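Local coordinates for protein Pab-dependent poly(a)-specific ribonuclease subunit PAN2 (Neurospora crassa, PDB 4CZW) that serves as the catalytic subunit of the PAN2-PAN3 deadenylation complex, probably shortening mRNA poly(A) tails with release of 5'-AMP, this piece holding its ubiquitin-protease-like scaffold domain and exonuclease domain, at residues A[61-66]-A[389-394]; A[348-353]-A[396-401]; A[444-449]-A[475-480]. All coordinates share one frame; numbering follows the deposited sequence.

Contact 1. Residues A[61-66]-A[389-394]; sequences PLLRNM and VVMFQV
Gln393 lays its terminal amide against the start of helix 61-71, where the CG-CD edge of the Pro61 ring packs on the whole amide. NE2 comes 3.4 Å from Pro61 CG, and the extended glutamine chain crosses the proline at about a right angle. OE1 also receives the amide N of Leu62 in a weak but fairly straight hydrogen bond, 3.4 Å from N to OE1 with 165° at the hydrogen. CG of Gln393 sits between its backbone N and carbonyl carbon (chi1 85°), and the chain then runs out straight to carry the amide to the helix start. Apolar contacts continue to both sides: Leu62 CD1 meets Val394 CG2 at 4.0 Å, while Leu63 CD1 approaches SE of Met391, a selenomethionine, at 4.3 Å. One step outward, NE2 of Gln393 is bonded to OD1 of Asn398, which settles the flip of the amide and leaves OE1 for Leu62 N. Leu62 also rests on Leu159 and Leu163 of helix 158-163. The axes of 61-66 and 389-394 lie at 84° to each other inside the ubiquitin-protease-like domain. The first-turn N-H of Leu62 has no carbonyl one turn earlier in its helix, and a buried glutamine, anchored through NE2, offers it an acceptor.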
loop_
_atom_site.group_PDB
_atom_site.type_symbol
_atom_site.label_atom_id
_atom_site.label_comp_id
_atom_site.label_asym_id
_atom_site.label_seq_id
_atom_site.Cartn_x
_atom_site.Cartn_y
_atom_site.Cartn_z
ATOM N N PRO A 61 -12.478 0.586 2.776
ATOM C CA PRO A 61 -12.961 1.393 1.647
ATOM C C PRO A 61 -12.643 2.883 1.752
ATOM O O PRO A 61 -12.234 3.490 0.762
ATOM C CB PRO A 61 -14.473 1.165 1.688
ATOM C CG PRO A 61 -14.612 -0.208 2.236
ATOM C CD PRO A 61 -13.508 -0.355 3.250
ATOM N N LEU A 62 -12.822 3.459 2.937
ATOM C CA LEU A 62 -12.556 4.878 3.138
ATOM C C LEU A 62 -11.067 5.193 3.049
ATOM O O LEU A 62 -10.682 6.274 2.606
ATOM C CB LEU A 62 -13.108 5.341 4.486
ATOM C CG LEU A 62 -14.631 5.422 4.580
ATOM C CD1 LEU A 62 -15.059 5.866 5.967
ATOM C CD2 LEU A 62 -15.177 6.362 3.517
ATOM N N LEU A 63 -10.234 4.247 3.468
ATOM C CA LEU A 63 -8.788 4.432 3.418
ATOM C C LEU A 63 -8.244 4.243 2.006
ATOM O O LEU A 63 -7.372 4.993 1.567
ATOM C CB LEU A 63 -8.085 3.471 4.380
ATOM C CG LEU A 63 -8.249 3.758 5.873
ATOM C CD1 LEU A 63 -7.436 2.776 6.700
ATOM C CD2 LEU A 63 -7.845 5.189 6.184
ATOM N N ARG A 64 -8.760 3.241 1.296
ATOM C CA ARG A 64 -8.298 2.952 -0.058
ATOM C C ARG A 64 -8.659 4.087 -1.012
ATOM O O ARG A 64 -7.837 4.513 -1.822
ATOM C CB ARG A 64 -8.885 1.633 -0.570
ATOM C CG ARG A 64 -8.260 1.164 -1.879
ATOM C CD ARG A 64 -9.161 0.203 -2.647
ATOM N NE ARG A 64 -9.260 -1.114 -2.025
ATOM C CZ ARG A 64 -9.947 -2.130 -2.541
ATOM N NH1 ARG A 64 -10.595 -1.980 -3.689
ATOM N NH2 ARG A 64 -9.986 -3.297 -1.912
ATOM N N ASN A 65 -9.893 4.572 -0.909
ATOM C CA ASN A 65 -10.343 5.692 -1.726
ATOM C C ASN A 65 -9.527 6.948 -1.441
ATOM O O ASN A 65 -9.078 7.630 -2.360
ATOM C CB ASN A 65 -11.830 5.962 -1.489
ATOM C CG ASN A 65 -12.346 7.135 -2.299
ATOM O OD1 ASN A 65 -12.664 6.997 -3.480
ATOM N ND2 ASN A 65 -12.433 8.299 -1.665
HETATM N N MSE A 66 -9.335 7.231 -0.156
HETATM C CA MSE A 66 -8.573 8.389 0.296
HETATM C C MSE A 66 -7.198 8.471 -0.362
HETATM O O MSE A 66 -6.787 9.532 -0.834
HETATM C CB MSE A 66 -8.418 8.343 1.817
HETATM C CG MSE A 66 -7.722 9.542 2.428
HETATM SE SE MSE A 66 -7.442 9.297 4.342
HETATM C CE MSE A 66 -9.234 8.713 4.829
ATOM N N VAL A 389 -3.634 -4.516 16.289
ATOM C CA VAL A 389 -4.394 -3.386 15.769
ATOM C C VAL A 389 -5.753 -3.850 15.254
ATOM O O VAL A 389 -5.841 -4.808 14.484
ATOM C CB VAL A 389 -3.637 -2.664 14.635
ATOM C CG1 VAL A 389 -4.414 -1.438 14.176
ATOM C CG2 VAL A 389 -2.241 -2.273 15.091
ATOM N N VAL A 390 -6.810 -3.172 15.688
ATOM C CA VAL A 390 -8.165 -3.504 15.264
ATOM C C VAL A 390 -8.761 -2.351 14.462
ATOM O O VAL A 390 -8.712 -1.198 14.891
ATOM C CB VAL A 390 -9.068 -3.822 16.470
ATOM C CG1 VAL A 390 -10.482 -4.124 16.011
ATOM C CG2 VAL A 390 -8.502 -4.992 17.257
HETATM N N MSE A 391 -9.322 -2.663 13.297
HETATM C CA MSE A 391 -9.804 -1.629 12.386
HETATM C C MSE A 391 -11.318 -1.658 12.192
HETATM O O MSE A 391 -11.877 -2.643 11.711
HETATM C CB MSE A 391 -9.118 -1.768 11.027
HETATM C CG MSE A 391 -9.393 -0.623 10.066
HETATM SE SE MSE A 391 -8.412 1.000 10.525
HETATM C CE MSE A 391 -6.594 0.354 10.233
ATOM N N PHE A 392 -11.971 -0.561 12.565
ATOM C CA PHE A 392 -13.395 -0.385 12.311
ATOM C C PHE A 392 -13.623 0.767 11.339
ATOM O O PHE A 392 -12.839 1.714 11.291
ATOM C CB PHE A 392 -14.158 -0.113 13.610
ATOM C CG PHE A 392 -14.376 -1.330 14.462
ATOM C CD1 PHE A 392 -15.476 -2.148 14.258
ATOM C CD2 PHE A 392 -13.492 -1.645 15.479
ATOM C CE1 PHE A 392 -15.683 -3.264 15.046
ATOM C CE2 PHE A 392 -13.695 -2.761 16.271
ATOM C CZ PHE A 392 -14.790 -3.571 16.052
ATOM N N GLN A 393 -14.696 0.677 10.561
ATOM C CA GLN A 393 -15.146 1.806 9.759
ATOM C C GLN A 393 -16.666 1.864 9.812
ATOM O O GLN A 393 -17.317 0.866 10.123
ATOM C CB GLN A 393 -14.658 1.699 8.311
ATOM C CG GLN A 393 -15.542 0.857 7.405
ATOM C CD GLN A 393 -15.356 1.194 5.938
ATOM O OE1 GLN A 393 -14.447 1.940 5.571
ATOM N NE2 GLN A 393 -16.222 0.651 5.091
ATOM N N VAL A 394 -17.227 3.033 9.520
ATOM C CA VAL A 394 -18.674 3.204 9.547
ATOM C C VAL A 394 -19.339 2.275 8.532
ATOM O O VAL A 394 -18.892 2.162 7.391
ATOM C CB VAL A 394 -19.076 4.670 9.275
ATOM C CG1 VAL A 394 -18.713 5.541 10.465
ATOM C CG2 VAL A 394 -18.407 5.193 8.015
#

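Contact 2. Residues A[348-353]-A[396-401]; sequences VGRAEP and AANHRF
His399 meets Arg350 and Glu352 through both its backbone and its ring, and two torsions explain the second of these: CG lies opposite the carbonyl carbon and beside the backbone N (chi1 -37°), and chi2 of -72° then turns the ND1 edge to the 348-353 loop. The central peptide of the type II turn from Ala397 to Arg400, between Asn398 and His399, turns the N-H of His399 to the same loop. That N-H gives a hydrogen bond to Arg350 O, 2.8 Å from N to O and 161° at the hydrogen, with the donor nearly in line with the carbonyl bond. ND1 donates to Glu352 O; the modelled separation of these two atoms, 2.5 Å, is doubtful as an exact length at this resolution. The carbonyl stands at the edge of the imidazole, near its plane. Gly349 O sits at the ring edge as well, 3.2 Å from His399 CE1. The acceptors come from a type I turn, Gly349 to Glu352. Beside them Asn398 OD1 lies 4.1 Å from Arg350 CB; OD1 accepts from Gln393 NE2, and ND2 of Asn398 bonds to Ser324 OG. In 348-353 two side chains are held separately: Arg350 by a salt bridge to Glu290, Glu352 by a salt bridge to Arg360 and a hydrogen bond to Tyr38. With an alanine at His399, Glu352 O is likely to lose its ring donor and a gap to open beside Gly349 O. Two loops that follow sheet strands of the protease-like domain are thus joined by carbonyls of 348-353 accepting from the N-H and imidazole of His399, with charged ends engaged by other residues.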
loop_
_atom_site.group_PDB
_atom_site.type_symbol
_atom_site.label_atom_id
_atom_site.label_comp_id
_atom_site.label_asym_id
_atom_site.label_seq_id
_atom_site.Cartn_x
_atom_site.Cartn_y
_atom_site.Cartn_z
ATOM N N VAL A 348 -12.786 -9.310 3.486
ATOM C CA VAL A 348 -12.648 -8.625 2.204
ATOM C C VAL A 348 -13.994 -8.251 1.588
ATOM O O VAL A 348 -14.047 -7.665 0.506
ATOM C CB VAL A 348 -11.868 -9.485 1.190
ATOM C CG1 VAL A 348 -10.484 -9.811 1.728
ATOM C CG2 VAL A 348 -12.637 -10.757 0.867
ATOM N N GLY A 349 -15.078 -8.589 2.278
ATOM C CA GLY A 349 -16.412 -8.301 1.786
ATOM C C GLY A 349 -16.807 -6.845 1.937
ATOM O O GLY A 349 -17.710 -6.367 1.249
ATOM N N ARG A 350 -16.130 -6.138 2.838
ATOM C CA ARG A 350 -16.435 -4.735 3.098
ATOM C C ARG A 350 -16.141 -3.866 1.878
ATOM O O ARG A 350 -16.862 -2.907 1.598
ATOM C CB ARG A 350 -15.636 -4.220 4.299
ATOM C CG ARG A 350 -15.550 -5.187 5.471
ATOM C CD ARG A 350 -16.911 -5.495 6.069
ATOM N NE ARG A 350 -16.790 -6.312 7.274
ATOM C CZ ARG A 350 -17.819 -6.831 7.936
ATOM N NH1 ARG A 350 -19.057 -6.625 7.510
ATOM N NH2 ARG A 350 -17.609 -7.560 9.024
ATOM N N ALA A 351 -15.079 -4.209 1.154
ATOM C CA ALA A 351 -14.652 -3.431 -0.005
ATOM C C ALA A 351 -15.161 -4.035 -1.311
ATOM O O ALA A 351 -14.609 -3.782 -2.381
ATOM C CB ALA A 351 -13.135 -3.318 -0.032
ATOM N N GLU A 352 -16.217 -4.835 -1.213
ATOM C CA GLU A 352 -16.815 -5.473 -2.381
ATOM C C GLU A 352 -18.311 -5.187 -2.439
ATOM O O GLU A 352 -18.917 -4.866 -1.416
ATOM C CB GLU A 352 -16.563 -6.982 -2.352
ATOM C CG GLU A 352 -15.114 -7.378 -2.565
ATOM C CD GLU A 352 -14.911 -8.879 -2.513
ATOM O OE1 GLU A 352 -15.863 -9.598 -2.142
ATOM O OE2 GLU A 352 -13.800 -9.340 -2.848
ATOM N N PRO A 353 -18.909 -5.285 -3.640
ATOM C CA PRO A 353 -20.365 -5.164 -3.787
ATOM C C PRO A 353 -21.117 -6.090 -2.836
ATOM O O PRO A 353 -20.728 -7.246 -2.669
ATOM C CB PRO A 353 -20.599 -5.563 -5.243
ATOM C CG PRO A 353 -19.349 -5.151 -5.934
ATOM C CD PRO A 353 -18.234 -5.389 -4.948
ATOM N N ALA A 396 -21.999 2.480 6.947
ATOM C CA ALA A 396 -22.565 3.180 5.801
ATOM C C ALA A 396 -21.550 3.306 4.668
ATOM O O ALA A 396 -21.918 3.542 3.517
ATOM C CB ALA A 396 -23.068 4.554 6.217
ATOM N N ALA A 397 -20.273 3.145 4.999
ATOM C CA ALA A 397 -19.203 3.270 4.015
ATOM C C ALA A 397 -18.860 1.929 3.372
ATOM O O ALA A 397 -18.034 1.865 2.462
ATOM C CB ALA A 397 -17.967 3.875 4.658
ATOM N N ASN A 398 -19.490 0.859 3.849
ATOM C CA ASN A 398 -19.267 -0.465 3.279
ATOM C C ASN A 398 -19.752 -0.546 1.837
ATOM O O ASN A 398 -20.744 0.089 1.472
ATOM C CB ASN A 398 -19.957 -1.539 4.121
ATOM C CG ASN A 398 -19.298 -1.736 5.471
ATOM O OD1 ASN A 398 -18.150 -1.343 5.678
ATOM N ND2 ASN A 398 -20.019 -2.360 6.396
ATOM N N HIS A 399 -19.037 -1.322 1.025
ATOM C CA HIS A 399 -19.387 -1.556 -0.376
ATOM C C HIS A 399 -19.443 -0.262 -1.188
ATOM O O HIS A 399 -20.122 -0.193 -2.213
ATOM C CB HIS A 399 -20.725 -2.294 -0.475
ATOM C CG HIS A 399 -20.929 -3.319 0.596
ATOM N ND1 HIS A 399 -20.240 -4.512 0.627
ATOM C CD2 HIS A 399 -21.742 -3.327 1.680
ATOM C CE1 HIS A 399 -20.620 -5.211 1.682
ATOM N NE2 HIS A 399 -21.531 -4.514 2.337
ATOM N N ARG A 400 -18.724 0.757 -0.727
ATOM C CA ARG A 400 -18.691 2.046 -1.409
ATOM C C ARG A 400 -17.345 2.279 -2.088
ATOM O O ARG A 400 -16.302 1.869 -1.576
ATOM C CB ARG A 400 -18.982 3.180 -0.425
ATOM C CG ARG A 400 -20.403 3.195 0.117
ATOM C CD ARG A 400 -21.400 3.589 -0.960
ATOM N NE ARG A 400 -21.045 4.856 -1.593
ATOM C CZ ARG A 400 -21.367 6.051 -1.109
ATOM N NH1 ARG A 400 -22.054 6.148 0.021
ATOM N NH2 ARG A 400 -21.001 7.151 -1.754
ATOM N N PHE A 401 -17.374 2.941 -3.240
ATOM C CA PHE A 401 -16.155 3.266 -3.972
ATOM C C PHE A 401 -16.392 4.429 -4.931
ATOM O O PHE A 401 -17.534 4.764 -5.245
ATOM C CB PHE A 401 -15.638 2.044 -4.737
ATOM C CG PHE A 401 -16.537 1.602 -5.857
ATOM C CD1 PHE A 401 -17.631 0.791 -5.608
ATOM C CD2 PHE A 401 -16.279 1.989 -7.163
ATOM C CE1 PHE A 401 -18.457 0.381 -6.638
ATOM C CE2 PHE A 401 -17.101 1.582 -8.197
ATOM C CZ PHE A 401 -18.191 0.778 -7.933
#

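Contact 3. Residues A[444-449]-A[475-480]; sequences IDTEFI and ARASVV
Glu447 and Arg476 face each other as a hydrogen-bonded pair of antiparallel strands, and with Ala475 they have the most surface buried here. Glu447 N donates to Arg476 O at 3.0 Å, but the bond to Glu447 O comes instead from Ala475 N, at 2.9 Å, where the chain turns its corner. The side chains of Glu447 and Arg476 leave the sheet on one face, lying alongside each other with CB of Glu447 4.1 Å from CB of Arg476. They then part company: Glu447 bends at chi2 (-66°), whereas Arg476 stays extended and forms salt bridges with Asp603 and Asp493. Glu447 OE2 and Arg476 NH1 thus remain 5.4 Å apart, their flat groups turned 43° from one another. Ala475 tucks CB against Ile449 CG2 at 3.6 Å. Farther along, Asp445 and Ser478 exchange two backbone bonds, and on the other face Ile444 CG1 packs on Val479 CG2. Asp445 and Glu447 probably bind catalytic metal together with Asp554 and Asp607, as in related DEDD-type exonucleases with an RNase H-like fold. Strand alternation sets these two acidic side chains on the same face and the pairing holds the strand, while the arginine's charge is directed to other carboxylates.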
loop_
_atom_site.group_PDB
_atom_site.type_symbol
_atom_site.label_atom_id
_atom_site.label_comp_id
_atom_site.label_asym_id
_atom_site.label_seq_id
_atom_site.Cartn_x
_atom_site.Cartn_y
_atom_site.Cartn_z
ATOM N N ILE A 444 8.881 -0.100 -23.571
ATOM C CA ILE A 444 9.571 0.260 -22.337
ATOM C C ILE A 444 10.685 -0.726 -21.971
ATOM O O ILE A 444 10.544 -1.937 -22.145
ATOM C CB ILE A 444 8.567 0.368 -21.159
ATOM C CG1 ILE A 444 9.276 0.789 -19.869
ATOM C CG2 ILE A 444 7.806 -0.940 -20.969
ATOM C CD1 ILE A 444 8.351 0.941 -18.684
ATOM N N ASP A 445 11.799 -0.187 -21.483
ATOM C CA ASP A 445 12.895 -0.994 -20.958
ATOM C C ASP A 445 13.635 -0.218 -19.871
ATOM O O ASP A 445 13.677 1.012 -19.901
ATOM C CB ASP A 445 13.859 -1.400 -22.074
ATOM C CG ASP A 445 14.949 -2.335 -21.588
ATOM O OD1 ASP A 445 14.642 -3.243 -20.788
ATOM O OD2 ASP A 445 16.116 -2.156 -21.997
ATOM N N THR A 446 14.211 -0.933 -18.909
ATOM C CA THR A 446 14.894 -0.287 -17.791
ATOM C C THR A 446 16.307 -0.825 -17.579
ATOM O O THR A 446 16.696 -1.833 -18.169
ATOM C CB THR A 446 14.104 -0.459 -16.476
ATOM O OG1 THR A 446 14.065 -1.845 -16.115
ATOM C CG2 THR A 446 12.682 0.067 -16.625
ATOM N N GLU A 447 17.070 -0.138 -16.733
ATOM C CA GLU A 447 18.413 -0.576 -16.363
ATOM C C GLU A 447 18.531 -0.688 -14.845
ATOM O O GLU A 447 17.973 0.128 -14.113
ATOM C CB GLU A 447 19.469 0.387 -16.910
ATOM C CG GLU A 447 19.414 0.592 -18.418
ATOM C CD GLU A 447 19.762 -0.662 -19.203
ATOM O OE1 GLU A 447 20.383 -1.581 -18.628
ATOM O OE2 GLU A 447 19.413 -0.726 -20.400
ATOM N N PHE A 448 19.259 -1.698 -14.378
ATOM C CA PHE A 448 19.349 -1.972 -12.945
ATOM C C PHE A 448 20.707 -1.605 -12.357
ATOM O O PHE A 448 21.704 -1.505 -13.071
ATOM C CB PHE A 448 19.071 -3.452 -12.657
ATOM C CG PHE A 448 17.687 -3.908 -13.030
ATOM C CD1 PHE A 448 16.680 -2.995 -13.297
ATOM C CD2 PHE A 448 17.394 -5.260 -13.102
ATOM C CE1 PHE A 448 15.410 -3.423 -13.640
ATOM C CE2 PHE A 448 16.126 -5.693 -13.440
ATOM C CZ PHE A 448 15.135 -4.773 -13.711
ATOM N N ILE A 449 20.731 -1.409 -11.041
ATOM C CA ILE A 449 21.975 -1.306 -10.286
ATOM C C ILE A 449 21.845 -2.130 -9.010
ATOM O O ILE A 449 20.743 -2.526 -8.631
ATOM C CB ILE A 449 22.332 0.157 -9.937
ATOM C CG1 ILE A 449 21.158 0.858 -9.251
ATOM C CG2 ILE A 449 22.763 0.920 -11.182
ATOM C CD1 ILE A 449 21.249 0.873 -7.737
ATOM N N ALA A 475 17.654 2.384 -12.243
ATOM C CA ALA A 475 18.606 3.477 -12.399
ATOM C C ALA A 475 18.266 4.303 -13.633
ATOM O O ALA A 475 18.651 5.466 -13.743
ATOM C CB ALA A 475 20.023 2.943 -12.490
ATOM N N ARG A 476 17.539 3.685 -14.558
ATOM C CA ARG A 476 17.125 4.349 -15.786
ATOM C C ARG A 476 15.855 3.709 -16.336
ATOM O O ARG A 476 15.733 2.485 -16.373
ATOM C CB ARG A 476 18.240 4.297 -16.832
ATOM C CG ARG A 476 17.887 4.966 -18.150
ATOM C CD ARG A 476 18.957 4.722 -19.200
ATOM N NE ARG A 476 18.602 5.313 -20.486
ATOM C CZ ARG A 476 19.311 5.162 -21.599
ATOM N NH1 ARG A 476 20.419 4.434 -21.588
ATOM N NH2 ARG A 476 18.912 5.736 -22.726
ATOM N N ALA A 477 14.910 4.540 -16.758
ATOM C CA ALA A 477 13.658 4.051 -17.323
ATOM C C ALA A 477 13.363 4.733 -18.653
ATOM O O ALA A 477 13.169 5.946 -18.710
ATOM C CB ALA A 477 12.515 4.269 -16.347
ATOM N N SER A 478 13.331 3.944 -19.724
ATOM C CA SER A 478 13.084 4.480 -21.056
ATOM C C SER A 478 11.753 3.998 -21.619
ATOM O O SER A 478 11.516 2.797 -21.732
ATOM C CB SER A 478 14.219 4.092 -22.007
ATOM O OG SER A 478 15.470 4.549 -21.524
ATOM N N VAL A 479 10.884 4.942 -21.968
ATOM C CA VAL A 479 9.618 4.607 -22.606
ATOM C C VAL A 479 9.561 5.238 -23.995
ATOM O O VAL A 479 9.881 6.415 -24.167
ATOM C CB VAL A 479 8.412 5.069 -21.772
ATOM C CG1 VAL A 479 7.147 4.391 -22.267
ATOM C CG2 VAL A 479 8.633 4.751 -20.303
ATOM N N VAL A 480 9.148 4.445 -24.978
ATOM C CA VAL A 480 9.248 4.830 -26.381
ATOM C C VAL A 480 7.901 4.746 -27.102
ATOM O O VAL A 480 7.125 3.816 -26.876
ATOM C CB VAL A 480 10.292 3.939 -27.103
ATOM C CG1 VAL A 480 10.117 3.983 -28.610
ATOM C CG2 VAL A 480 11.703 4.347 -26.706
#

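Overall arrangement
Contacts 1 and 2 adjoin in the protease-like domain, their centres about 10 Å apart, and their segments alternate along the chain. Strand 385-394 and the loop after it serve both in turn, and the bond between Gln393 and Asn398 ties them together. Contact 1 is buried, joining a helix to a sheet by a weak amide bond, a glutamine laid on proline and two apolar pairs; contact 2 is only partly buried and relies on carbonyl acceptors between loops. Contact 3 belongs to the exonuclease domain, with its centre about 36 Å from that of contact 1. Also buried, it is a strand pairing carrying probable metal ligands, whereas contact 2 lies away from the metal sites.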